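Local atomic coordinates of transketolase (Campylobacter jejuni, PDB entry 3L84), a protein that belongs to the transketolase family of thiamine diphosphate-binding proteins, with three domain families in each chain and two chains in the assembly. Residues A[5-8]-A[9-13]; A[285-288]-A[289-293]; A[153-157]-A[158-162]. All blocks are in the same frame, centred on the assembly; numbering follows the deposited sequence. Where two conformers were deposited one is given.

Interaction 1 of 3, residues A[5-8]-A[9-13]; sequences ILQE and QANTL
I5 and Q9 meet on one flank of helix 3-24 through both backbone and side chain, one turn apart. The backbone bonds are of the i to i+4 kind. Q9 N donates to I5 O at 2.9 Å, A10 N to L6 O at 2.8 Å, and N11 N to Q7 O at 2.9 Å. E8 O is gripped twice, by T12 N at 2.9 Å and by T12 OG1 at 2.8 Å, from opposite faces of its carbonyl plane, the hydroxyl 38° out of it. The second bond is possible because OG1 lies beside the backbone N of T12, turned back toward the preceding turn (chi1 -61°), and it probably helps to hold the threonine in this rotamer.

The van der Waals contacts are looser. I5 CG1 approaches the amide oxygen of Q9, OE1, at 3.6 Å, the two side chains meeting at a slant. Q7 and N11 run side by side in the same direction, with Q7 CG 3.7 Å from N11 ND2 and their amide planes 68° apart.

The polar ends are satisfied beyond this stretch: Q9 OE1 bonds to Y44 OH, E8 OE1 to S286 OG, and N11 OD1 to R14 NH1. The i to i+4 ladder, with a threonine hydroxyl returned to the carbonyl four residues earlier, is typical of the middle turns of an alpha-helix, away from its ends.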
loop_
_atom_site.group_PDB
_atom_site.type_symbol
_atom_site.label_atom_id
_atom_site.label_comp_id
_atom_site.label_asym_id
_atom_site.label_seq_id
_atom_site.Cartn_x
_atom_site.Cartn_y
_atom_site.Cartn_z
ATOM N N ILE A 5 29.094 31.237 16.811
ATOM C CA ILE A 5 27.667 31.518 16.670
ATOM C C ILE A 5 26.939 30.248 16.244
ATOM O O ILE A 5 25.846 29.961 16.750
ATOM C CB ILE A 5 27.319 32.692 15.708
ATOM C CG1 ILE A 5 25.806 32.975 15.693
ATOM C CG2 ILE A 5 27.716 32.415 14.309
ATOM C CD1 ILE A 5 25.235 33.478 17.010
ATOM N N LEU A 6 27.532 29.443 15.353
ATOM C CA LEU A 6 26.855 28.227 14.894
ATOM C C LEU A 6 26.646 27.232 16.030
ATOM O O LEU A 6 25.603 26.593 16.113
ATOM C CB LEU A 6 27.611 27.551 13.748
ATOM C CG LEU A 6 27.302 28.134 12.363
ATOM C CD1 LEU A 6 25.871 27.782 11.959
ATOM C CD2 LEU A 6 27.511 29.630 12.311
ATOM N N GLN A 7 27.630 27.101 16.905
ATOM C CA GLN A 7 27.496 26.202 18.037
ATOM C C GLN A 7 26.363 26.651 18.963
ATOM O O GLN A 7 25.541 25.843 19.397
ATOM C CB GLN A 7 28.793 26.167 18.824
ATOM C CG GLN A 7 28.756 25.224 19.967
ATOM C CD GLN A 7 30.071 25.237 20.730
ATOM O OE1 GLN A 7 30.086 25.267 21.971
ATOM N NE2 GLN A 7 31.189 25.238 19.990
ATOM N N GLU A 8 26.297 27.950 19.234
ATOM C CA GLU A 8 25.225 28.461 20.061
ATOM C C GLU A 8 23.864 28.247 19.407
ATOM O O GLU A 8 22.906 27.822 20.046
ATOM C CB GLU A 8 25.431 29.932 20.410
ATOM C CG GLU A 8 24.482 30.384 21.538
ATOM C CD GLU A 8 24.443 31.879 21.782
ATOM O OE1 GLU A 8 23.747 32.577 21.003
ATOM O OE2 GLU A 8 25.060 32.348 22.769
ATOM N N GLN A 9 23.772 28.516 18.098
ATOM C CA GLN A 9 22.528 28.296 17.349
ATOM C C GLN A 9 22.111 26.838 17.397
ATOM O O GLN A 9 20.936 26.520 17.651
ATOM C CB GLN A 9 22.679 28.798 15.907
ATOM C CG GLN A 9 22.622 30.297 15.803
ATOM C CD GLN A 9 22.707 30.738 14.354
ATOM O OE1 GLN A 9 23.792 30.735 13.762
ATOM N NE2 GLN A 9 21.557 31.036 13.756
ATOM N N ALA A 10 23.047 25.934 17.153
ATOM C CA ALA A 10 22.735 24.493 17.144
ATOM C C ALA A 10 22.291 24.045 18.513
ATOM O O ALA A 10 21.312 23.289 18.655
ATOM C CB ALA A 10 23.930 23.683 16.652
ATOM N N ASN A 11 22.981 24.493 19.555
ATOM C CA ASN A 11 22.592 24.091 20.885
ATOM C C ASN A 11 21.250 24.688 21.318
ATOM O O ASN A 11 20.498 24.046 22.045
ATOM C CB ASN A 11 23.729 24.390 21.875
ATOM C CG ASN A 11 24.886 23.420 21.709
ATOM O OD1 ASN A 11 24.697 22.299 21.228
ATOM N ND2 ASN A 11 26.088 23.836 22.084
ATOM N N THR A 12 20.931 25.883 20.828
ATOM C CA THR A 12 19.613 26.480 21.066
ATOM C C THR A 12 18.554 25.550 20.498
ATOM O O THR A 12 17.560 25.243 21.161
ATOM C CB THR A 12 19.508 27.885 20.461
ATOM O OG1 THR A 12 20.502 28.732 21.081
ATOM C CG2 THR A 12 18.118 28.491 20.711
ATOM N N LEU A 13 18.746 25.108 19.259
ATOM C CA LEU A 13 17.809 24.149 18.661
ATOM C C LEU A 13 17.747 22.851 19.452
ATOM O O LEU A 13 16.654 22.297 19.634
ATOM C CB LEU A 13 18.183 23.856 17.207
ATOM C CG LEU A 13 18.001 24.957 16.161
ATOM C CD1 LEU A 13 18.833 24.629 14.905
ATOM C CD2 LEU A 13 16.526 25.190 15.815
#

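Interaction 2 of 3, residues A[285-288]-A[289-293]; sequences ASKI and RFESA
The F290 ring approaches the S286 carbonyl, with CD2 3.4 Å from S286 O. CB of S286 lies 4.4 Å from the same F290 CD2, a loose contact. F290 CG stands anti to its carbonyl carbon (chi1 -83°), which carries the ring back beside the preceding turn; outside the two segments the phenylalanine touches S43. A second flat group is the carboxylate of E291. In the conformer described, its OE1 comes to 3.4 Å from K287 NZ, a salt bridge whose hydrogen bond is weak. The two side chains cross rather than run alongside, and the lysine bends at its last torsion. E291 was modelled in two conformers, and the pair is doubtful for the other one; OE1 also bonds to a glycerol. The third flat group is the guanidinium of R289: its chain, bent at chi2 and chi3, carries NH1 to Y44 OH, to which it is hydrogen-bonded.

Beneath the side chains the i to i+4 pattern holds: F290 N donates to S286 O at 2.9 Å with an N-H...O angle of 169°, and R289 N to A285 O at 3.0 Å. The next bond along, E291 N to K287 O, is 3.0 Å. S292 N to I288 O is weak, its angle having fallen to 129°. S292 OG also donates to R289 O at 2.7 Å, a side-chain bond to the carbonyl three residues earlier.

Chemically, then, the backbone bonds carry the contact. The surface charge pair probably contributes little, while the serine hydroxyl supplies a firm bond where the regular ladder weakens.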
loop_
_atom_site.group_PDB
_atom_site.type_symbol
_atom_site.label_atom_id
_atom_site.label_comp_id
_atom_site.label_asym_id
_atom_site.label_seq_id
_atom_site.Cartn_x
_atom_site.Cartn_y
_atom_site.Cartn_z
ATOM N N ALA A 285 22.433 36.158 21.118
ATOM C CA ALA A 285 23.113 36.139 19.816
ATOM C C ALA A 285 22.360 35.249 18.848
ATOM O O ALA A 285 22.161 35.612 17.684
ATOM C CB ALA A 285 24.600 35.689 19.954
ATOM N N SER A 286 21.915 34.089 19.329
ATOM C CA SER A 286 21.167 33.148 18.515
ATOM C C SER A 286 19.799 33.714 18.177
ATOM O O SER A 286 19.343 33.574 17.049
ATOM C CB SER A 286 21.028 31.795 19.219
ATOM O OG SER A 286 22.283 31.115 19.196
ATOM N N LYS A 287 19.140 34.360 19.138
ATOM C CA LYS A 287 17.823 34.963 18.896
ATOM C C LYS A 287 17.877 35.936 17.710
ATOM O O LYS A 287 17.077 35.851 16.778
ATOM C CB LYS A 287 17.330 35.691 20.153
ATOM C CG LYS A 287 15.950 36.330 20.038
ATOM C CD LYS A 287 15.609 37.245 21.201
ATOM C CE LYS A 287 14.515 38.277 20.866
ATOM N NZ LYS A 287 13.206 37.606 20.623
ATOM N N ILE A 288 18.849 36.836 17.755
ATOM C CA ILE A 288 18.988 37.867 16.733
ATOM C C ILE A 288 19.355 37.239 15.405
ATOM O O ILE A 288 18.800 37.613 14.374
ATOM C CB ILE A 288 20.066 38.890 17.144
ATOM C CG1 ILE A 288 19.636 39.650 18.390
ATOM C CG2 ILE A 288 20.381 39.888 16.021
ATOM C CD1 ILE A 288 20.790 40.347 19.029
ATOM N N ARG A 289 20.297 36.313 15.412
ATOM C CA ARG A 289 20.751 35.699 14.175
ATOM C C ARG A 289 19.647 34.884 13.490
ATOM O O ARG A 289 19.398 35.067 12.295
ATOM C CB ARG A 289 21.992 34.858 14.427
ATOM C CG ARG A 289 22.572 34.156 13.189
ATOM C CD ARG A 289 22.949 35.089 12.031
ATOM N NE ARG A 289 23.924 36.132 12.337
ATOM C CZ ARG A 289 25.248 35.987 12.292
ATOM N NH1 ARG A 289 25.826 34.814 12.029
ATOM N NH2 ARG A 289 26.015 37.034 12.540
ATOM N N PHE A 290 18.962 34.017 14.221
ATOM C CA PHE A 290 17.837 33.283 13.637
ATOM C C PHE A 290 16.722 34.234 13.165
ATOM O O PHE A 290 16.169 34.031 12.079
ATOM C CB PHE A 290 17.244 32.252 14.616
ATOM C CG PHE A 290 17.967 30.922 14.677
ATOM C CD1 PHE A 290 18.040 30.094 13.564
ATOM C CD2 PHE A 290 18.519 30.476 15.866
ATOM C CE1 PHE A 290 18.656 28.831 13.645
ATOM C CE2 PHE A 290 19.098 29.246 15.949
ATOM C CZ PHE A 290 19.176 28.432 14.835
ATOM N N GLU A 291 16.386 35.272 13.930
ATOM C CA GLU A 291 15.242 36.100 13.557
ATOM C C GLU A 291 15.568 37.042 12.372
ATOM O O GLU A 291 14.665 37.604 11.756
ATOM C CB GLU A 291 14.637 36.840 14.779
ATOM C CG GLU A 291 15.429 38.030 15.307
ATOM C CD GLU A 291 14.933 38.595 16.668
ATOM O OE1 GLU A 291 14.036 38.002 17.323
ATOM O OE2 GLU A 291 15.469 39.636 17.111
ATOM N N SER A 292 16.845 37.201 12.022
ATOM C CA SER A 292 17.197 38.008 10.862
ATOM C C SER A 292 16.640 37.398 9.577
ATOM O O SER A 292 16.556 38.104 8.583
ATOM C CB SER A 292 18.707 38.192 10.774
ATOM O OG SER A 292 19.335 36.992 10.417
ATOM N N ALA A 293 16.216 36.129 9.599
ATOM C CA ALA A 293 15.466 35.544 8.474
ATOM C C ALA A 293 14.266 36.387 8.058
ATOM O O ALA A 293 13.861 36.382 6.879
ATOM C CB ALA A 293 15.003 34.090 8.799
#

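Interaction 3 of 3, residues A[153-157]-A[158-162]; sequences GDLQE and GISYE
E157 and S160 meet at the joint between helix 152-156 and helix 158-169, just after strand 146-151 in the thiamine diphosphate-binding domain; the stretch begins inside the GDG sequence signature known from proteins that bind this cofactor. Leaving helical phi/psi at E157 (psi 135°), the chain turns the E157 carbonyl toward the next helix, where one residue grips it twice. S160 OG donates at 2.8 Å to E157 O, lying in the carbonyl plane, and S160 N donates to the same oxygen at 3.0 Å, from well above that plane. The hydroxyl can do this because it sits between the backbone N and carbonyl carbon of S160 (chi1 71°).

Y161 turns a ring edge to the carbonyls of the joint, Q156 O in its plane, while L155 O lies 3.3 Å from Y161 CE2. Water 1 donates to both Q156 O and Y161 OH, the latter also bonded to E196. L155 CD2 meets S160 CB at 4.1 Å, a loose apolar contact, like that of E157 CB with I159 CG2.

The joint faces the dimer partner: Y161 meets Y161 of the second subunit, ring planes about 25° apart, and G158 N donates to E162 OE2 of that subunit. Bent at chi2, E157 puts OE1 2.9 Å from water 2, which donates to it and accepts from I159 N at 3.0 Å.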
loop_
_atom_site.group_PDB
_atom_site.type_symbol
_atom_site.label_atom_id
_atom_site.label_comp_id
_atom_site.label_asym_id
_atom_site.label_seq_id
_atom_site.Cartn_x
_atom_site.Cartn_y
_atom_site.Cartn_z
ATOM N N GLY A 153 14.905 4.929 8.059
ATOM C CA GLY A 153 13.590 4.425 7.789
ATOM C C GLY A 153 13.063 4.874 6.446
ATOM O O GLY A 153 12.373 4.119 5.718
ATOM N N ASP A 154 13.323 6.129 6.097
ATOM C CA ASP A 154 12.852 6.647 4.839
ATOM C C ASP A 154 13.505 5.905 3.682
ATOM O O ASP A 154 12.842 5.581 2.693
ATOM C CB ASP A 154 13.142 8.151 4.711
ATOM C CG ASP A 154 12.454 8.981 5.773
ATOM O OD1 ASP A 154 11.205 9.083 5.779
ATOM O OD2 ASP A 154 13.190 9.520 6.669
ATOM N N LEU A 155 14.809 5.671 3.763
ATOM C CA LEU A 155 15.557 5.080 2.663
ATOM C C LEU A 155 15.365 3.584 2.503
ATOM O O LEU A 155 15.632 3.040 1.443
ATOM C CB LEU A 155 17.032 5.480 2.731
ATOM C CG LEU A 155 17.214 7.006 2.552
ATOM C CD1 LEU A 155 18.681 7.309 2.382
ATOM C CD2 LEU A 155 16.423 7.636 1.397
ATOM N N GLN A 156 14.843 2.909 3.516
ATOM C CA GLN A 156 14.499 1.487 3.363
ATOM C C GLN A 156 13.169 1.293 2.694
ATOM O O GLN A 156 12.918 0.238 2.106
ATOM C CB GLN A 156 14.567 0.771 4.717
ATOM C CG GLN A 156 15.973 0.653 5.231
ATOM C CD GLN A 156 16.093 -0.103 6.521
ATOM O OE1 GLN A 156 15.298 -1.018 6.793
ATOM N NE2 GLN A 156 17.124 0.237 7.317
ATOM N N GLU A 157 12.289 2.271 2.804
ATOM C CA GLU A 157 10.950 2.169 2.216
ATOM C C GLU A 157 11.021 2.172 0.697
ATOM O O GLU A 157 11.724 2.989 0.096
ATOM C CB GLU A 157 10.074 3.319 2.712
ATOM C CG GLU A 157 9.589 3.101 4.104
ATOM C CD GLU A 157 8.495 2.062 4.226
ATOM O OE1 GLU A 157 8.062 1.387 3.249
ATOM O OE2 GLU A 157 8.011 1.911 5.410
ATOM N N GLY A 158 10.284 1.281 0.062
ATOM C CA GLY A 158 10.237 1.218 -1.410
ATOM C C GLY A 158 9.925 2.537 -2.092
ATOM O O GLY A 158 10.474 2.841 -3.159
ATOM N N ILE A 159 9.060 3.344 -1.477
ATOM C CA ILE A 159 8.645 4.612 -2.102
ATOM C C ILE A 159 9.854 5.541 -2.322
ATOM O O ILE A 159 9.863 6.336 -3.269
ATOM C CB ILE A 159 7.559 5.280 -1.304
ATOM C CG1 ILE A 159 6.841 6.336 -2.118
ATOM C CG2 ILE A 159 8.086 5.805 0.047
ATOM C CD1 ILE A 159 5.705 7.060 -1.351
ATOM N N SER A 160 10.875 5.458 -1.463
ATOM C CA SER A 160 12.034 6.310 -1.635
ATOM C C SER A 160 12.805 5.953 -2.919
ATOM O O SER A 160 13.203 6.835 -3.677
ATOM C CB SER A 160 12.964 6.234 -0.410
ATOM O OG SER A 160 13.654 4.983 -0.284
ATOM N N TYR A 161 12.965 4.652 -3.179
ATOM C CA TYR A 161 13.663 4.198 -4.362
ATOM C C TYR A 161 12.886 4.609 -5.625
ATOM O O TYR A 161 13.448 5.049 -6.625
ATOM C CB TYR A 161 13.825 2.678 -4.378
ATOM C CG TYR A 161 14.601 2.054 -3.257
ATOM C CD1 TYR A 161 15.922 1.686 -3.437
ATOM C CD2 TYR A 161 13.994 1.702 -2.061
ATOM C CE1 TYR A 161 16.620 1.012 -2.432
ATOM C CE2 TYR A 161 14.670 1.055 -1.049
ATOM C CZ TYR A 161 15.984 0.681 -1.254
ATOM O OH TYR A 161 16.629 -0.009 -0.235
ATOM N N GLU A 162 11.557 4.482 -5.543
ATOM C CA GLU A 162 10.717 4.844 -6.692
ATOM C C GLU A 162 10.859 6.294 -7.005
ATOM O O GLU A 162 11.034 6.678 -8.167
ATOM C CB GLU A 162 9.243 4.595 -6.337
ATOM C CG GLU A 162 8.751 3.127 -6.210
ATOM C CD GLU A 162 7.282 3.010 -5.865
ATOM O OE1 GLU A 162 6.539 4.008 -5.892
ATOM O OE2 GLU A 162 6.826 1.892 -5.535
HETATM O O HOH W 1 14.959 -1.511 1.430
HETATM O O HOH W 2 7.275 2.356 0.683
#

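Overall arrangement
Along the chain interaction 1 comes first, then interaction 3, then interaction 2, all within the thiamine diphosphate-binding domain. Although far apart in sequence, interactions 1 and 2 pack together, their centres 11 Å apart: helix 3-24 meets helix 284-291, with Q9 NE2 3.3 Å from R289 CG. This brings the beginning of the chain against a much later part of the same domain, at a site about 34 Å from the chain centre. Interaction 3 stands apart, its centre 31 Å from interaction 1 and 35 Å from interaction 2. It lies on the side of the domain at the dimer interface, about 16 Å from the chain centre, whereas interactions 1 and 2 touch no other protein chain.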